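Local structure of AgaA (Rhizobium radiobacter, 6HLX) at residues N200-A205 with D212-V217; K220-I225 with T231-N236. The protein is a periplasmic binding protein that captures the opine agropinic acid for import by an ABC transporter. All coordinates share one frame; numbering follows the deposited sequence.

Contact 1: residues N200-A205 with D212-V217; sequences NTRVNA and DIIDYV. With ZN (zinc ion), chain Q; G9Z (agropinic acid), chain E.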
loop_
_atom_site.group_PDB
_atom_site.type_symbol
_atom_site.label_atom_id
_atom_site.label_comp_id
_atom_site.label_asym_id
_atom_site.label_seq_id
_atom_site.Cartn_x
_atom_site.Cartn_y
_atom_site.Cartn_z
ATOM N N ASN A 200 -7.786 -9.459 -18.704
ATOM C CA ASN A 200 -8.703 -10.397 -19.371
ATOM C C ASN A 200 -8.119 -11.804 -19.359
ATOM O O ASN A 200 -8.850 -12.764 -19.058
ATOM C CB ASN A 200 -9.083 -9.933 -20.774
ATOM C CG ASN A 200 -9.852 -8.639 -20.702
ATOM O OD1 ASN A 200 -10.864 -8.539 -20.008
ATOM N ND2 ASN A 200 -9.357 -7.596 -21.349
ATOM N N THR A 201 -6.785 -11.937 -19.602
ATOM C CA THR A 201 -6.156 -13.261 -19.502
ATOM C C THR A 201 -6.232 -13.763 -18.040
ATOM O O THR A 201 -6.402 -14.969 -17.814
ATOM C CB THR A 201 -4.687 -13.283 -19.990
ATOM O OG1 THR A 201 -3.851 -12.604 -19.049
ATOM C CG2 THR A 201 -4.527 -12.718 -21.386
ATOM N N ARG A 202 -6.108 -12.836 -17.062
ATOM C CA ARG A 202 -6.171 -13.215 -15.655
ATOM C C ARG A 202 -7.550 -13.796 -15.289
ATOM O O ARG A 202 -7.619 -14.863 -14.670
ATOM C CB ARG A 202 -5.802 -12.028 -14.762
ATOM C CG ARG A 202 -5.612 -12.432 -13.317
ATOM C CD ARG A 202 -4.890 -11.362 -12.516
ATOM N NE ARG A 202 -5.644 -10.103 -12.366
ATOM C CZ ARG A 202 -5.412 -8.985 -13.048
ATOM N NH1 ARG A 202 -4.490 -8.963 -14.017
ATOM N NH2 ARG A 202 -6.118 -7.886 -12.794
ATOM N N VAL A 203 -8.631 -13.090 -15.675
ATOM C CA VAL A 203 -10.010 -13.537 -15.429
ATOM C C VAL A 203 -10.244 -14.854 -16.176
ATOM O O VAL A 203 -10.783 -15.816 -15.587
ATOM C CB VAL A 203 -11.019 -12.446 -15.838
ATOM C CG1 VAL A 203 -12.448 -12.988 -15.869
ATOM C CG2 VAL A 203 -10.918 -11.254 -14.897
ATOM N N ASN A 204 -9.780 -14.926 -17.442
ATOM C CA ASN A 204 -9.946 -16.170 -18.217
ATOM C C ASN A 204 -9.206 -17.364 -17.593
ATOM O O ASN A 204 -9.697 -18.497 -17.658
ATOM C CB ASN A 204 -9.540 -15.984 -19.667
ATOM C CG ASN A 204 -10.224 -17.002 -20.567
ATOM O OD1 ASN A 204 -11.446 -17.231 -20.489
ATOM N ND2 ASN A 204 -9.460 -17.650 -21.429
ATOM N N ALA A 205 -8.042 -17.116 -16.965
ATOM C CA ALA A 205 -7.302 -18.189 -16.289
ATOM C C ALA A 205 -8.131 -18.763 -15.134
ATOM O O ALA A 205 -8.108 -19.975 -14.923
ATOM C CB ALA A 205 -5.977 -17.670 -15.758
ATOM N N ASP A 212 -6.271 -20.944 -9.241
ATOM C CA ASP A 212 -7.197 -21.164 -8.128
ATOM C C ASP A 212 -7.655 -19.879 -7.446
ATOM O O ASP A 212 -8.717 -19.875 -6.834
ATOM C CB ASP A 212 -6.534 -22.082 -7.114
ATOM C CG ASP A 212 -6.060 -23.365 -7.768
ATOM O OD1 ASP A 212 -6.851 -23.975 -8.513
ATOM O OD2 ASP A 212 -4.885 -23.709 -7.587
ATOM N N ILE A 213 -6.835 -18.834 -7.500
ATOM C CA ILE A 213 -7.144 -17.505 -6.951
ATOM C C ILE A 213 -6.619 -16.463 -7.919
ATOM O O ILE A 213 -5.575 -16.681 -8.517
ATOM C CB ILE A 213 -6.461 -17.285 -5.547
ATOM C CG1 ILE A 213 -6.862 -18.366 -4.521
ATOM C CG2 ILE A 213 -6.732 -15.837 -4.963
ATOM C CD1 ILE A 213 -6.257 -18.119 -3.104
ATOM N N ILE A 214 -7.320 -15.328 -8.046
ATOM C CA ILE A 214 -6.806 -14.177 -8.791
ATOM C C ILE A 214 -6.980 -12.921 -7.971
ATOM O O ILE A 214 -7.957 -12.806 -7.223
ATOM C CB ILE A 214 -7.372 -13.989 -10.229
ATOM C CG1 ILE A 214 -8.931 -13.746 -10.233
ATOM C CG2 ILE A 214 -6.944 -15.138 -11.158
ATOM C CD1 ILE A 214 -9.484 -13.135 -11.561
ATOM N N ASP A 215 -6.087 -11.951 -8.150
ATOM C CA ASP A 215 -6.286 -10.649 -7.483
ATOM C C ASP A 215 -6.713 -9.583 -8.503
ATOM O O ASP A 215 -6.809 -9.872 -9.702
ATOM C CB ASP A 215 -5.066 -10.229 -6.647
ATOM C CG ASP A 215 -3.792 -9.937 -7.381
ATOM O OD1 ASP A 215 -3.818 -9.892 -8.635
ATOM O OD2 ASP A 215 -2.768 -9.702 -6.706
ATOM N N TYR A 216 -7.015 -8.350 -8.028
ATOM C CA TYR A 216 -7.451 -7.248 -8.883
ATOM C C TYR A 216 -8.536 -7.679 -9.887
ATOM O O TYR A 216 -8.370 -7.542 -11.093
ATOM C CB TYR A 216 -6.247 -6.612 -9.590
ATOM C CG TYR A 216 -5.453 -5.684 -8.702
ATOM C CD1 TYR A 216 -4.398 -6.162 -7.930
ATOM C CD2 TYR A 216 -5.682 -4.310 -8.714
ATOM C CE1 TYR A 216 -3.636 -5.310 -7.129
ATOM C CE2 TYR A 216 -4.917 -3.441 -7.925
ATOM C CZ TYR A 216 -3.896 -3.947 -7.130
ATOM O OH TYR A 216 -3.110 -3.093 -6.371
ATOM N N VAL A 217 -9.636 -8.256 -9.381
ATOM C CA VAL A 217 -10.721 -8.670 -10.273
ATOM C C VAL A 217 -11.272 -7.394 -10.910
ATOM O O VAL A 217 -11.662 -6.477 -10.168
ATOM C CB VAL A 217 -11.842 -9.411 -9.500
ATOM C CG1 VAL A 217 -13.035 -9.694 -10.408
ATOM C CG2 VAL A 217 -11.301 -10.694 -8.864
HETATM ZN ZN ZN Q . -4.690 -25.597 -8.481
HETATM O OAM G9Z E . 0.375 -2.038 -6.971
HETATM C CAB G9Z E . -0.528 -1.446 -7.578
HETATM C CAC G9Z E . -0.918 -1.789 -8.889
HETATM C CB G9Z E . -2.084 -0.821 -9.259
HETATM C CA G9Z E . -2.151 0.174 -8.113
HETATM C C G9Z E . -3.483 0.284 -7.602
HETATM O O G9Z E . -3.874 -0.550 -6.739
HETATM N N G9Z E . -1.150 -0.343 -7.123
HETATM C CAG G9Z E . -0.948 0.235 -5.738
HETATM C CAH G9Z E . -0.075 1.489 -5.808
HETATM O OAP G9Z E . -0.801 2.456 -6.566
HETATM C CAI G9Z E . 0.255 2.057 -4.424
HETATM O OAQ G9Z E . 0.595 0.964 -3.534
HETATM C CAJ G9Z E . 1.493 3.016 -4.473
HETATM O OAR G9Z E . 1.765 3.516 -3.151
HETATM C CAK G9Z E . 1.420 4.184 -5.486
HETATM O OAT G9Z E . 2.721 4.789 -5.615
HETATM C CAL G9Z E . 0.345 5.219 -5.122
HETATM O OAS G9Z E . 0.236 6.206 -6.172
HETATM O OXT G9Z E . -4.220 1.195 -8.068
HETATM O O HOH W 1 -2.900 -26.018 -8.153
#

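Contact 2: residues K220-I225 with T231-N236; sequences KDAADI and TQLLRN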
loop_
_atom_site.group_PDB
_atom_site.type_symbol
_atom_site.label_atom_id
_atom_site.label_comp_id
_atom_site.label_asym_id
_atom_site.label_seq_id
_atom_site.Cartn_x
_atom_site.Cartn_y
_atom_site.Cartn_z
ATOM N N LYS A 220 -15.733 -4.884 -14.397
ATOM C CA LYS A 220 -16.646 -5.421 -15.428
ATOM C C LYS A 220 -16.921 -6.936 -15.282
ATOM O O LYS A 220 -17.925 -7.431 -15.816
ATOM C CB LYS A 220 -16.149 -5.092 -16.844
ATOM C CG LYS A 220 -14.875 -5.824 -17.224
ATOM C CD LYS A 220 -14.528 -5.692 -18.700
ATOM C CE LYS A 220 -13.637 -6.835 -19.132
ATOM N NZ LYS A 220 -12.407 -6.962 -18.282
ATOM N N ASP A 221 -16.020 -7.664 -14.601
ATOM C CA ASP A 221 -16.152 -9.125 -14.429
ATOM C C ASP A 221 -16.672 -9.550 -13.043
ATOM O O ASP A 221 -16.931 -10.736 -12.830
ATOM C CB ASP A 221 -14.793 -9.802 -14.701
ATOM C CG ASP A 221 -14.218 -9.488 -16.071
ATOM O OD1 ASP A 221 -14.813 -9.921 -17.077
ATOM O OD2 ASP A 221 -13.191 -8.793 -16.133
ATOM N N ALA A 222 -16.761 -8.607 -12.093
ATOM C CA ALA A 222 -17.133 -8.910 -10.714
ATOM C C ALA A 222 -18.475 -9.633 -10.564
ATOM O O ALA A 222 -18.522 -10.650 -9.872
ATOM C CB ALA A 222 -17.093 -7.645 -9.858
ATOM N N ALA A 223 -19.539 -9.170 -11.258
ATOM C CA ALA A 223 -20.874 -9.798 -11.178
ATOM C C ALA A 223 -20.892 -11.239 -11.671
ATOM O O ALA A 223 -21.421 -12.109 -10.970
ATOM C CB ALA A 223 -21.902 -8.971 -11.933
ATOM N N ASP A 224 -20.310 -11.498 -12.861
ATOM C CA ASP A 224 -20.212 -12.840 -13.457
ATOM C C ASP A 224 -19.467 -13.777 -12.505
ATOM O O ASP A 224 -19.892 -14.910 -12.300
ATOM C CB ASP A 224 -19.471 -12.744 -14.813
ATOM C CG ASP A 224 -19.236 -14.030 -15.610
ATOM O OD1 ASP A 224 -19.819 -15.082 -15.248
ATOM O OD2 ASP A 224 -18.494 -13.974 -16.612
ATOM N N ILE A 225 -18.354 -13.303 -11.919
ATOM C CA ILE A 225 -17.562 -14.118 -11.000
ATOM C C ILE A 225 -18.338 -14.415 -9.704
ATOM O O ILE A 225 -18.347 -15.565 -9.257
ATOM C CB ILE A 225 -16.174 -13.475 -10.767
ATOM C CG1 ILE A 225 -15.295 -13.660 -12.035
ATOM C CG2 ILE A 225 -15.494 -14.051 -9.506
ATOM C CD1 ILE A 225 -14.064 -12.803 -12.128
ATOM N N THR A 231 -17.015 -20.207 -9.032
ATOM C CA THR A 231 -16.136 -19.142 -8.547
ATOM C C THR A 231 -16.856 -18.397 -7.430
ATOM O O THR A 231 -18.086 -18.439 -7.349
ATOM C CB THR A 231 -15.742 -18.172 -9.687
ATOM O OG1 THR A 231 -16.938 -17.658 -10.291
ATOM C CG2 THR A 231 -14.857 -18.845 -10.762
ATOM N N GLN A 232 -16.088 -17.688 -6.607
ATOM C CA GLN A 232 -16.595 -16.881 -5.496
ATOM C C GLN A 232 -15.825 -15.570 -5.514
ATOM O O GLN A 232 -14.607 -15.576 -5.681
ATOM C CB GLN A 232 -16.341 -17.622 -4.168
ATOM C CG GLN A 232 -16.652 -16.806 -2.891
ATOM C CD GLN A 232 -16.322 -17.503 -1.574
ATOM O OE1 GLN A 232 -15.591 -18.501 -1.514
ATOM N NE2 GLN A 232 -16.861 -16.982 -0.474
ATOM N N LEU A 233 -16.528 -14.458 -5.317
ATOM C CA LEU A 233 -15.899 -13.150 -5.241
ATOM C C LEU A 233 -15.714 -12.794 -3.748
ATOM O O LEU A 233 -16.647 -12.983 -2.957
ATOM C CB LEU A 233 -16.828 -12.138 -5.926
ATOM C CG LEU A 233 -16.241 -10.771 -6.170
ATOM C CD1 LEU A 233 -15.223 -10.803 -7.324
ATOM C CD2 LEU A 233 -17.340 -9.781 -6.481
ATOM N N LEU A 234 -14.520 -12.295 -3.361
ATOM C CA LEU A 234 -14.212 -11.870 -1.985
ATOM C C LEU A 234 -14.104 -10.354 -2.046
ATOM O O LEU A 234 -13.172 -9.824 -2.658
ATOM C CB LEU A 234 -12.902 -12.488 -1.484
ATOM C CG LEU A 234 -12.808 -14.038 -1.537
ATOM C CD1 LEU A 234 -11.454 -14.497 -1.047
ATOM C CD2 LEU A 234 -13.914 -14.700 -0.721
ATOM N N ARG A 235 -15.090 -9.656 -1.456
ATOM C CA ARG A 235 -15.221 -8.191 -1.556
ATOM C C ARG A 235 -14.477 -7.348 -0.516
ATOM O O ARG A 235 -14.180 -7.786 0.607
ATOM C CB ARG A 235 -16.700 -7.785 -1.555
ATOM C CG ARG A 235 -17.466 -8.267 -2.796
ATOM C CD ARG A 235 -18.416 -7.207 -3.375
ATOM N NE ARG A 235 -19.445 -7.798 -4.245
ATOM C CZ ARG A 235 -19.730 -7.400 -5.487
ATOM N NH1 ARG A 235 -19.062 -6.397 -6.043
ATOM N NH2 ARG A 235 -20.674 -8.016 -6.189
ATOM N N ASN A 236 -14.191 -6.094 -0.917
ATOM C CA ASN A 236 -13.559 -5.079 -0.085
ATOM C C ASN A 236 -13.830 -3.754 -0.787
ATOM O O ASN A 236 -13.955 -3.739 -2.014
ATOM C CB ASN A 236 -12.033 -5.327 0.037
ATOM C CG ASN A 236 -11.216 -4.194 0.662
ATOM O OD1 ASN A 236 -10.799 -3.244 -0.009
ATOM N ND2 ASN A 236 -10.919 -4.279 1.949
#

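Contact 1: residues N200-A205 with D212-V217
Helix 199-207 packs on one face of the mixed sheet at strand 213-214, where the chain of this periplasmic binding protein runs on into the agropinic acid pocket, and Arg202 and Ile214 meet across the junction. The arginine reaches along the chain beyond Ile214 to two consecutive backbone carbonyls. Its NE donates to Asp215 O at 2.9 Å, a bent bond (143° at the hydrogen) with the oxygen tilted from the guanidinium plane. NH2 gives the straighter bond, 163°, to Tyr216 O at 2.8 Å, this oxygen lying in the plane; NH1 turns back to Tyr196 O. Arg202 CG, set anti to the backbone N (chi1 -170°), rests on Ile214 CG2 at 3.7 Å, and the bend at chi3 then swings the guanidinium toward the two carbonyls. At its other branch Ile214 CD1 lies 4.1 Å from Val203 CG2. The Tyr216 ring stands nearly perpendicular to the guanidinium and sends OH to the carboxylate atom O of agropinic acid at 2.7 Å, while Thr23 also bonds this hydroxyl. Asp212 binds a zinc ion through OD2, with a water and His488 and His490 of the C-terminal histidine tag, a site probably not physiological. With all three guanidinium nitrogens bonded to backbone carbonyls, the buried arginine probably steadies the backbone at Asp215 and Tyr216, and Asp215 OD1, 4.2 Å from NE, may help balance its charge.

Contact 2: residues K220-I225 with T231-N236
Thr231 OG1 donates a 2.7 Å hydrogen bond to Ile225 O, joining the start of strand 231-234 to helix 222-227 just before it in the chain. Strand 231-234 is the outermost strand at one end of the seven-stranded mixed sheet and pairs antiparallel with strand 456-459; the helix is the connection of a beta-alpha-beta crossover from strand 213-214 to strand 231-234, with strand 456-459 between them. The hydroxyl approaches Ile225 O in the carbonyl plane, on a lone pair, with a C=O...OG1 angle of 125°. It can do so because OG1 sits between the backbone N and the carbonyl carbon of its own residue (chi1 56°), which turns it to the helix.

Beyond this bond the contact is mostly apolar. Ile225 CG2 touches Leu233 CD1 at 3.9 Å, the two side chains crossing at about a right angle, and the same methyl lies 4.0 Å from Thr231 OG1, so one isoleucine methyl touches both Thr231 and Leu233, whose CB atoms point toward the helix. Leu233 divides its methyls: CD1 goes to Ile225, while CD2 lies against the first turn of the helix, 3.7 Å from Ala222 O and 4.0 Å from Ala222 CB. Ile225, which is buried, also packs on Val203 of helix 199-207 and Ala457 of strand 456-459.

Toward the solvent the aliphatic layer ends in charge. Arg235 makes its salt bridge with Glu453 through NH1, and its NH1 comes no nearer than 4.5 Å to Ala222 CB. The methyl Leu233 CD2 lies over the centre of the Arg235 guanidinium, 3.5 Å above its plane.

Overall arrangement
Contacts 1 and 2 follow one another along the chain, their centres 10 Å apart, and both reach the same mixed sheet. Their junction is partly apolar: Val217 CG1 of contact 1 lies 3.7 Å from Ile225 CD1 and 3.9 Å from Leu233 CD1 of contact 2. The methyl Val203 CG2 packs against a carboxylate oxygen, Asp221 OD2, at 3.6 Å. A polar link runs along the surface, where Lys220 NZ lies 2.8 Å from Asn200 OD1, a probable hydrogen bond, and is salt-bridged to Asp221. Contact 1 alone holds a residue of the agropinic acid pocket, Tyr216. Thr231 of contact 2 lies about 12 Å, nearest side-chain atom to ion, from the zinc held by Asp212 of contact 1.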